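Local coordinates for protein homoserine O-acetyltransferase (Bacillus anthracis str. 'Ames Ancestor', PDB 3I1I) that probably transfers an acetyl group from acetyl-CoA to the hydroxyl of homoserine, an early step in microbial methionine synthesis, at residues 92-97 / 130-135; 26-31 / 105-110. All blocks are in the same frame, centred on the assembly; numbering follows the deposited sequence.

Contacts 1 and 2 lie side by side, with centres about 8 Å apart. Their segments alternate along the chain; 92-97 and 105-110 both belong to the long connection between strand 87-91 and helix 129-142. Two probable hydrogen bonds join these loop pieces: Asp-92 OD2 to Ile-105 N and Asn-93 O to Thr-106 OG1, both 2.8 Å. The other two segments also meet, since Met-135 of the helix packs on Val-27 and Met-29 of the strand. Contact 1 is nearer the middle of the chain, and Asn-93 lies close to the presumed nucleophile elbow without touching it. Contact 2 lies farther out, beside a bound acetate.

Contact 1: 92-97 / 130-135; sequences DNLCNV and LDVARM
Asp-131 OD1 takes hydrogen bonds from two outside groups, the backbone N of Glu-20 and the hydroxyl of Tyr-17. The other oxygen, OD2, accepts from Thr-128 N at the start of the helix. The carboxylate is thus occupied away from 92-97, and Asp-131 meets this segment through its CB, 4.1 Å from Leu-94 CD1.

The contact itself is mostly apolar. Leu-94 occupies the second position of a type II beta turn, Asn-93 to Asn-96, and its side chain points at the helix. The selenium of the selenomethionine Met-135 lies against the branched end of Leu-94, off the plane of CG, CD1 and CD2. SE is 3.7 Å from Leu-94 CG and 3.9 Å from each of its methyls, CD1 and CD2. With CG set opposite the carbonyl carbon (chi1 -76°), Met-135 reaches across to Leu-94.

Val-132 divides its two methyls between two residues. CG2 lies 3.9 Å from Leu-94 N and 4.2 Å from Leu-94 CB. CG1, trans to the backbone N (chi1 170°), meets Asn-93 OD1 at 3.6 Å, and the two side chains cross at about a right angle. Asn-93 also bonds through its backbone N to His-49 NE2 and packs on Ile-160 of helix 156-167.

This places the turn after strand 87-91 against the first turns of helix 129-142. These elements belong to the beta-alpha-beta crossover that leads into strand 150-154 and the presumed nucleophile elbow of the alpha/beta hydrolase fold.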
loop_
_atom_site.group_PDB
_atom_site.type_symbol
_atom_site.label_atom_id
_atom_site.label_comp_id
_atom_site.label_asym_id
_atom_site.label_seq_id
_atom_site.Cartn_x
_atom_site.Cartn_y
_atom_site.Cartn_z
ATOM N N ASP A 92 18.568 14.302 16.551
ATOM C CA ASP A 92 17.914 14.023 15.285
ATOM C C ASP A 92 18.529 12.768 14.615
ATOM O O ASP A 92 19.730 12.664 14.488
ATOM C CB ASP A 92 18.102 15.173 14.284
ATOM C CG ASP A 92 17.466 16.486 14.714
ATOM O OD1 ASP A 92 16.358 16.497 15.295
ATOM O OD2 ASP A 92 18.093 17.524 14.391
ATOM N N ASN A 93 17.691 11.865 14.122
ATOM C CA ASN A 93 18.145 10.684 13.420
ATOM C C ASN A 93 18.662 11.013 12.019
ATOM O O ASN A 93 18.211 11.989 11.381
ATOM C CB ASN A 93 16.999 9.686 13.328
ATOM C CG ASN A 93 16.547 9.200 14.658
ATOM O OD1 ASN A 93 17.270 9.301 15.649
ATOM N ND2 ASN A 93 15.343 8.634 14.705
ATOM N N LEU A 94 19.614 10.218 11.540
ATOM C CA LEU A 94 19.973 10.237 10.100
ATOM C C LEU A 94 18.714 10.143 9.160
ATOM O O LEU A 94 17.706 9.509 9.515
ATOM C CB LEU A 94 20.885 9.045 9.766
ATOM C CG LEU A 94 22.386 9.030 10.077
ATOM C CD1 LEU A 94 22.896 7.591 9.863
ATOM C CD2 LEU A 94 23.127 10.044 9.171
ATOM N N CYS A 95 18.805 10.765 7.991
ATOM C CA CYS A 95 17.709 10.830 7.039
ATOM C C CYS A 95 16.375 11.291 7.650
ATOM O O CYS A 95 15.298 10.813 7.242
ATOM C CB CYS A 95 17.507 9.477 6.389
ATOM S SG CYS A 95 18.988 8.878 5.581
ATOM N N ASN A 96 16.444 12.232 8.601
ATOM C CA ASN A 96 15.244 12.717 9.244
ATOM C C ASN A 96 14.282 13.137 8.148
ATOM O O ASN A 96 14.693 13.810 7.199
ATOM C CB ASN A 96 15.543 13.887 10.176
ATOM C CG ASN A 96 14.346 14.261 11.021
ATOM O OD1 ASN A 96 13.430 14.929 10.546
ATOM N ND2 ASN A 96 14.352 13.848 12.291
ATOM N N VAL A 97 13.025 12.734 8.255
ATOM C CA VAL A 97 12.079 12.967 7.162
ATOM C C VAL A 97 11.628 14.419 7.078
ATOM O O VAL A 97 11.334 14.922 5.983
ATOM C CB VAL A 97 10.844 12.025 7.226
ATOM C CG1 VAL A 97 11.310 10.593 7.301
ATOM C CG2 VAL A 97 9.930 12.384 8.402
ATOM N N LEU A 130 21.534 1.059 14.241
ATOM C CA LEU A 130 22.834 0.927 14.881
ATOM C C LEU A 130 23.751 2.098 14.470
ATOM O O LEU A 130 24.479 2.645 15.325
ATOM C CB LEU A 130 23.450 -0.414 14.603
ATOM C CG LEU A 130 24.869 -0.644 15.122
ATOM C CD1 LEU A 130 25.008 -0.249 16.586
ATOM C CD2 LEU A 130 25.245 -2.143 14.859
ATOM N N ASP A 131 23.677 2.523 13.206
ATOM C CA ASP A 131 24.430 3.721 12.774
ATOM C C ASP A 131 24.071 4.933 13.610
ATOM O O ASP A 131 24.962 5.667 14.033
ATOM C CB ASP A 131 24.205 4.031 11.316
ATOM C CG ASP A 131 24.888 3.031 10.403
ATOM O OD1 ASP A 131 26.101 2.841 10.591
ATOM O OD2 ASP A 131 24.229 2.431 9.515
ATOM N N VAL A 132 22.779 5.094 13.922
ATOM C CA VAL A 132 22.340 6.205 14.737
ATOM C C VAL A 132 22.907 6.115 16.187
ATOM O O VAL A 132 23.371 7.118 16.748
ATOM C CB VAL A 132 20.799 6.377 14.711
ATOM C CG1 VAL A 132 20.349 7.397 15.758
ATOM C CG2 VAL A 132 20.305 6.764 13.260
ATOM N N ALA A 133 22.890 4.918 16.754
ATOM C CA ALA A 133 23.433 4.663 18.068
ATOM C C ALA A 133 24.966 4.954 18.073
ATOM O O ALA A 133 25.480 5.545 19.018
ATOM C CB ALA A 133 23.128 3.204 18.482
ATOM N N ARG A 134 25.684 4.580 17.017
ATOM C CA ARG A 134 27.127 4.855 16.978
ATOM C C ARG A 134 27.412 6.363 16.930
ATOM O O ARG A 134 28.313 6.840 17.613
ATOM C CB ARG A 134 27.816 4.158 15.813
ATOM C CG ARG A 134 27.597 2.620 15.783
ATOM C CD ARG A 134 28.919 1.929 15.785
ATOM N NE ARG A 134 28.868 0.465 15.630
ATOM C CZ ARG A 134 28.976 -0.422 16.629
ATOM N NH1 ARG A 134 29.100 -0.039 17.916
ATOM N NH2 ARG A 134 28.946 -1.713 16.331
HETATM N N MSE A 135 26.616 7.112 16.170
HETATM C CA MSE A 135 26.784 8.536 16.140
HETATM C C MSE A 135 26.466 9.166 17.487
HETATM O O MSE A 135 27.259 9.937 17.983
HETATM C CB MSE A 135 25.942 9.154 15.058
HETATM C CG MSE A 135 26.544 8.933 13.693
HETATM SE SE MSE A 135 25.242 9.412 12.335
HETATM C CE MSE A 135 24.897 11.268 12.911
#

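Contact 2: 26-31 / 105-110; sequences PVQMGY and ITTGPK. With ACT (acetate ion), chain D.
Gly-30 and Ile-105 form the tightly packed end of the contact. Gly-30 N donates to Ile-105 O at 2.8 Å, and with no side chain on Gly-30, Ile-105 CB comes within 3.7 Å of Gly-30 CA. Next to it, Ile-105 CG2 presses on the amide of Gln-28, 3.5 Å from CD.

Gln-28 grips the loop twice. Its backbone N donates to Thr-107 OG1 over 2.8 Å, nearly straight at 168°. Its side chain turns between N and the carbonyl carbon (chi1 52°) and then runs extended, which carries NE2 to Thr-106 O at 2.9 Å. The oxygen lies in the amide plane, although the donor stands above the plane of the carbonyl. Gln-28 OE1 has a weak bond to Lys-11 NZ. Beside the middle of the contact, a water donates to Gln-28 O and accepts weakly from Thr-107 N.

The Pro-26 end is looser. Here Thr-107 CG2 approaches Pro-26 O at 3.8 Å, and an acetate, probably from the crystallisation liquor, lies beside Thr-107.

The segments run roughly antiparallel, but a single direct backbone bond joins them. The other direct bonds use a threonine hydroxyl and a glutamine amide, so the pairing depends largely on side chains.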
loop_
_atom_site.group_PDB
_atom_site.type_symbol
_atom_site.label_atom_id
_atom_site.label_comp_id
_atom_site.label_asym_id
_atom_site.label_seq_id
_atom_site.Cartn_x
_atom_site.Cartn_y
_atom_site.Cartn_z
ATOM N N PRO A 26 31.101 12.597 5.687
ATOM C CA PRO A 26 30.793 13.528 6.779
ATOM C C PRO A 26 29.298 13.504 7.160
ATOM O O PRO A 26 28.422 13.428 6.288
ATOM C CB PRO A 26 31.165 14.924 6.203
ATOM C CG PRO A 26 32.002 14.668 5.000
ATOM C CD PRO A 26 31.672 13.280 4.505
ATOM N N VAL A 27 29.031 13.630 8.452
ATOM C CA VAL A 27 27.668 13.669 8.966
ATOM C C VAL A 27 27.524 14.774 10.015
ATOM O O VAL A 27 28.499 15.158 10.654
ATOM C CB VAL A 27 27.299 12.313 9.632
ATOM C CG1 VAL A 27 27.402 11.143 8.614
ATOM C CG2 VAL A 27 28.186 12.068 10.783
ATOM N N GLN A 28 26.302 15.263 10.182
ATOM C CA GLN A 28 25.939 16.173 11.265
ATOM C C GLN A 28 24.656 15.649 11.901
ATOM O O GLN A 28 23.932 14.872 11.304
ATOM C CB GLN A 28 25.691 17.577 10.745
ATOM C CG GLN A 28 24.690 17.598 9.578
ATOM C CD GLN A 28 24.324 18.989 9.077
ATOM O OE1 GLN A 28 25.011 19.963 9.359
ATOM N NE2 GLN A 28 23.201 19.077 8.348
HETATM N N MSE A 29 24.369 16.138 13.099
HETATM C CA MSE A 29 23.295 15.644 13.906
HETATM C C MSE A 29 22.833 16.731 14.861
HETATM O O MSE A 29 23.582 17.166 15.719
HETATM C CB MSE A 29 23.786 14.436 14.690
HETATM C CG MSE A 29 22.681 13.658 15.397
HETATM SE SE MSE A 29 23.453 12.235 16.494
HETATM C CE MSE A 29 22.428 10.772 15.895
ATOM N N GLY A 30 21.586 17.155 14.745
ATOM C CA GLY A 30 21.074 18.130 15.693
ATOM C C GLY A 30 20.814 17.476 17.021
ATOM O O GLY A 30 20.621 16.292 17.075
ATOM N N TYR A 31 20.815 18.231 18.103
ATOM C CA TYR A 31 20.370 17.672 19.375
ATOM C C TYR A 31 19.949 18.780 20.304
ATOM O O TYR A 31 20.120 19.960 19.991
ATOM C CB TYR A 31 21.453 16.829 20.046
ATOM C CG TYR A 31 22.663 17.585 20.550
ATOM C CD1 TYR A 31 22.777 17.929 21.876
ATOM C CD2 TYR A 31 23.726 17.904 19.702
ATOM C CE1 TYR A 31 23.888 18.620 22.349
ATOM C CE2 TYR A 31 24.872 18.582 20.182
ATOM C CZ TYR A 31 24.941 18.939 21.499
ATOM O OH TYR A 31 26.042 19.613 22.005
ATOM N N ILE A 105 18.476 19.152 12.091
ATOM C CA ILE A 105 19.825 19.072 11.522
ATOM C C ILE A 105 20.197 17.601 11.331
ATOM O O ILE A 105 20.350 16.857 12.300
ATOM C CB ILE A 105 20.884 19.795 12.443
ATOM C CG1 ILE A 105 20.518 21.286 12.601
ATOM C CG2 ILE A 105 22.305 19.619 11.895
ATOM C CD1 ILE A 105 21.004 21.929 13.920
ATOM N N THR A 106 20.335 17.193 10.073
ATOM C CA THR A 106 20.425 15.778 9.722
ATOM C C THR A 106 21.384 15.605 8.558
ATOM O O THR A 106 21.747 16.586 7.916
ATOM C CB THR A 106 19.041 15.214 9.302
ATOM O OG1 THR A 106 19.071 13.787 9.381
ATOM C CG2 THR A 106 18.649 15.633 7.876
ATOM N N THR A 107 21.785 14.367 8.310
ATOM C CA THR A 107 22.439 14.013 7.058
ATOM C C THR A 107 21.634 12.940 6.351
ATOM O O THR A 107 21.249 11.962 6.957
ATOM C CB THR A 107 23.877 13.515 7.286
ATOM O OG1 THR A 107 24.569 14.490 8.066
ATOM C CG2 THR A 107 24.601 13.308 5.949
ATOM N N GLY A 108 21.372 13.159 5.068
ATOM C CA GLY A 108 20.487 12.311 4.284
ATOM C C GLY A 108 20.523 12.632 2.793
ATOM O O GLY A 108 21.423 13.350 2.316
ATOM N N PRO A 109 19.552 12.094 2.036
ATOM C CA PRO A 109 19.547 12.240 0.603
ATOM C C PRO A 109 19.412 13.672 0.112
ATOM O O PRO A 109 19.796 13.950 -1.024
ATOM C CB PRO A 109 18.338 11.404 0.146
ATOM C CG PRO A 109 17.901 10.626 1.307
ATOM C CD PRO A 109 18.430 11.273 2.521
ATOM N N LYS A 110 18.863 14.566 0.929
ATOM C CA LYS A 110 18.858 15.975 0.566
ATOM C C LYS A 110 20.178 16.677 0.802
ATOM O O LYS A 110 20.362 17.802 0.307
ATOM C CB LYS A 110 17.773 16.751 1.310
ATOM C CG LYS A 110 16.382 16.695 0.684
ATOM C CD LYS A 110 16.346 17.250 -0.775
ATOM C CE LYS A 110 15.214 16.599 -1.631
ATOM N NZ LYS A 110 15.491 16.482 -3.133
HETATM C C ACT D . 26.655 17.196 5.782
HETATM O O ACT D . 27.040 16.840 4.631
HETATM O OXT ACT D . 25.412 17.103 5.981
HETATM C CH3 ACT D . 27.603 17.694 6.849
HETATM O O HOH W 1 21.507 13.023 11.394
#